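Local atomic coordinates of alpha-rhamnosidase (PDB entry 6I60), a protein that probably hydrolyses terminal non-reducing alpha-L-rhamnose residues of alpha-L-rhamnosides, and belongs to a family of bacterial multidomain glycoside hydrolases. Residues Y258-P263 / P549-I554. Numbering follows the deposited sequence.
Sequences YGYDFP and PPYWSI
Y551 meets both Y258 and Y260, and W552 meets Y258, where two irregular loops touch, one between strands 242-250 and 264-273, the other between helices 524-535 and 559-562. Entering the second loop, an inverse gamma turn centred on P550 makes the sharp bend that leads into Y551. At Y551 the backbones come near, its CA lying 5.2 Å from that of Y258. Its CB sits over one face of the Y258 ring, a CH-pi contact 4.0 Å from the centroid and 16° off the normal. With CG beside its own backbone N (chi1 -53°), the Y551 side chain carries its ring toward the CD2 side of Y258, tilted against it, the two planes at 45°. Farther along, the CD1-CE1 side of Y551 reaches Y260: Y551 CE1 is 3.9 Å from Y260 CE2, and the two side chains cross at about a right angle, meeting rim to rim. The hydroxyl of Y260, close beside Y551 CE1, makes a weak hydrogen bond to D222. W552 comes next and brings its five-membered ring obliquely to the CE1 side of Y258, with W552 NE1 3.9 Å from Y258 CE1. One water lies near the planes of both rings; it accepts from W552 NE1 at 2.9 Å and is 2.7 Å from Y258 OH. The indole also meets F167 edge-to-face. No direct hydrogen bond joins the loops, so this largely buried contact between the alpha-L-rhamnosidase N-terminal domain and the six-hairpin glycosidase domain rests on aromatic packing, and its polar link is the water that gives the indole N-H an acceptor and the phenol of Y258 a partner.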
loop_
_atom_site.group_PDB
_atom_site.type_symbol
_atom_site.label_atom_id
_atom_site.label_comp_id
_atom_site.label_asym_id
_atom_site.label_seq_id
_atom_site.Cartn_x
_atom_site.Cartn_y
_atom_site.Cartn_z
ATOM N N TYR A 258 -11.184 -20.493 5.839
ATOM C CA TYR A 258 -10.950 -19.354 6.715
ATOM C C TYR A 258 -12.143 -19.048 7.611
ATOM O O TYR A 258 -12.143 -18.017 8.291
ATOM C CB TYR A 258 -10.589 -18.118 5.889
ATOM C CG TYR A 258 -9.422 -18.329 4.952
ATOM C CD1 TYR A 258 -8.334 -19.106 5.330
ATOM C CD2 TYR A 258 -9.407 -17.753 3.688
ATOM C CE1 TYR A 258 -7.268 -19.304 4.478
ATOM C CE2 TYR A 258 -8.343 -17.946 2.828
ATOM C CZ TYR A 258 -7.276 -18.722 3.228
ATOM O OH TYR A 258 -6.213 -18.919 2.379
ATOM N N GLY A 259 -13.152 -19.915 7.627
ATOM C CA GLY A 259 -14.310 -19.706 8.468
ATOM C C GLY A 259 -15.443 -18.943 7.826
ATOM O O GLY A 259 -16.157 -18.212 8.523
ATOM N N TYR A 260 -15.640 -19.087 6.522
ATOM C CA TYR A 260 -16.690 -18.386 5.799
ATOM C C TYR A 260 -17.606 -19.395 5.110
ATOM O O TYR A 260 -17.443 -20.611 5.240
ATOM C CB TYR A 260 -16.092 -17.405 4.787
ATOM C CG TYR A 260 -15.222 -16.338 5.411
ATOM C CD1 TYR A 260 -15.716 -15.514 6.414
ATOM C CD2 TYR A 260 -13.907 -16.155 4.999
ATOM C CE1 TYR A 260 -14.925 -14.536 6.989
ATOM C CE2 TYR A 260 -13.109 -15.180 5.568
ATOM C CZ TYR A 260 -13.623 -14.373 6.562
ATOM O OH TYR A 260 -12.837 -13.399 7.133
ATOM N N ASP A 261 -18.575 -18.872 4.369
ATOM C CA ASP A 261 -19.565 -19.666 3.664
ATOM C C ASP A 261 -19.276 -19.648 2.162
ATOM O O ASP A 261 -18.244 -19.136 1.711
ATOM C CB ASP A 261 -20.967 -19.139 3.985
ATOM C CG ASP A 261 -22.051 -20.154 3.701
ATOM O OD1 ASP A 261 -21.722 -21.351 3.568
ATOM O OD2 ASP A 261 -23.229 -19.751 3.601
ATOM N N PHE A 262 -20.191 -20.223 1.386
ATOM C CA PHE A 262 -20.097 -20.179 -0.062
ATOM C C PHE A 262 -20.425 -18.771 -0.561
ATOM O O PHE A 262 -20.979 -17.958 0.182
ATOM C CB PHE A 262 -21.039 -21.214 -0.673
ATOM C CG PHE A 262 -20.603 -22.633 -0.444
ATOM C CD1 PHE A 262 -19.455 -23.124 -1.043
ATOM C CD2 PHE A 262 -21.337 -23.473 0.377
ATOM C CE1 PHE A 262 -19.048 -24.428 -0.830
ATOM C CE2 PHE A 262 -20.936 -24.779 0.593
ATOM C CZ PHE A 262 -19.791 -25.256 -0.011
ATOM N N PRO A 263 -20.065 -18.449 -1.808
ATOM C CA PRO A 263 -20.270 -17.080 -2.302
ATOM C C PRO A 263 -21.725 -16.640 -2.218
ATOM O O PRO A 263 -22.645 -17.415 -2.484
ATOM C CB PRO A 263 -19.791 -17.155 -3.756
ATOM C CG PRO A 263 -18.794 -18.247 -3.761
ATOM C CD PRO A 263 -19.279 -19.257 -2.761
ATOM N N PRO A 549 -5.974 -9.102 7.371
ATOM C CA PRO A 549 -7.042 -9.739 8.154
ATOM C C PRO A 549 -6.675 -11.138 8.648
ATOM O O PRO A 549 -5.890 -11.828 7.998
ATOM C CB PRO A 549 -8.211 -9.807 7.164
ATOM C CG PRO A 549 -7.898 -8.791 6.124
ATOM C CD PRO A 549 -6.412 -8.810 5.998
ATOM N N PRO A 550 -7.240 -11.550 9.785
ATOM C CA PRO A 550 -6.825 -12.810 10.426
ATOM C C PRO A 550 -7.470 -14.041 9.796
ATOM O O PRO A 550 -8.176 -14.812 10.451
ATOM C CB PRO A 550 -7.267 -12.595 11.878
ATOM C CG PRO A 550 -8.476 -11.733 11.765
ATOM C CD PRO A 550 -8.265 -10.838 10.570
ATOM N N TYR A 551 -7.226 -14.235 8.496
ATOM C CA TYR A 551 -7.591 -15.501 7.871
ATOM C C TYR A 551 -6.843 -16.654 8.529
ATOM O O TYR A 551 -7.393 -17.747 8.703
ATOM C CB TYR A 551 -7.308 -15.452 6.370
ATOM C CG TYR A 551 -7.942 -14.271 5.669
ATOM C CD1 TYR A 551 -9.322 -14.172 5.544
ATOM C CD2 TYR A 551 -7.161 -13.253 5.136
ATOM C CE1 TYR A 551 -9.907 -13.094 4.905
ATOM C CE2 TYR A 551 -7.737 -12.168 4.497
ATOM C CZ TYR A 551 -9.109 -12.096 4.383
ATOM O OH TYR A 551 -9.686 -11.021 3.747
ATOM N N TRP A 552 -5.586 -16.422 8.898
ATOM C CA TRP A 552 -4.841 -17.297 9.791
ATOM C C TRP A 552 -4.821 -16.647 11.169
ATOM O O TRP A 552 -4.287 -15.543 11.330
ATOM C CB TRP A 552 -3.415 -17.519 9.287
ATOM C CG TRP A 552 -3.306 -18.284 8.004
ATOM C CD1 TRP A 552 -4.306 -18.935 7.345
ATOM C CD2 TRP A 552 -2.120 -18.476 7.225
ATOM N NE1 TRP A 552 -3.816 -19.522 6.201
ATOM C CE2 TRP A 552 -2.476 -19.254 6.105
ATOM C CE3 TRP A 552 -0.791 -18.065 7.366
ATOM C CZ2 TRP A 552 -1.551 -19.631 5.133
ATOM C CZ3 TRP A 552 0.126 -18.440 6.400
ATOM C CH2 TRP A 552 -0.259 -19.215 5.298
ATOM N N SER A 553 -5.407 -17.317 12.158
ATOM C CA SER A 553 -5.480 -16.762 13.505
ATOM C C SER A 553 -4.166 -17.035 14.227
ATOM O O SER A 553 -3.891 -18.172 14.624
ATOM C CB SER A 553 -6.662 -17.354 14.268
ATOM O OG SER A 553 -7.825 -16.565 14.095
ATOM N N ILE A 554 -3.352 -15.998 14.396
ATOM C CA ILE A 554 -2.098 -16.093 15.142
ATOM C C ILE A 554 -2.158 -15.027 16.231
ATOM O O ILE A 554 -1.770 -13.872 16.032
ATOM C CB ILE A 554 -0.866 -15.929 14.249
ATOM C CG1 ILE A 554 -0.704 -17.154 13.351
ATOM C CG2 ILE A 554 0.393 -15.776 15.089
ATOM C CD1 ILE A 554 -1.093 -16.919 11.919
HETATM O O HOH W 1 -4.364 -20.488 3.522
#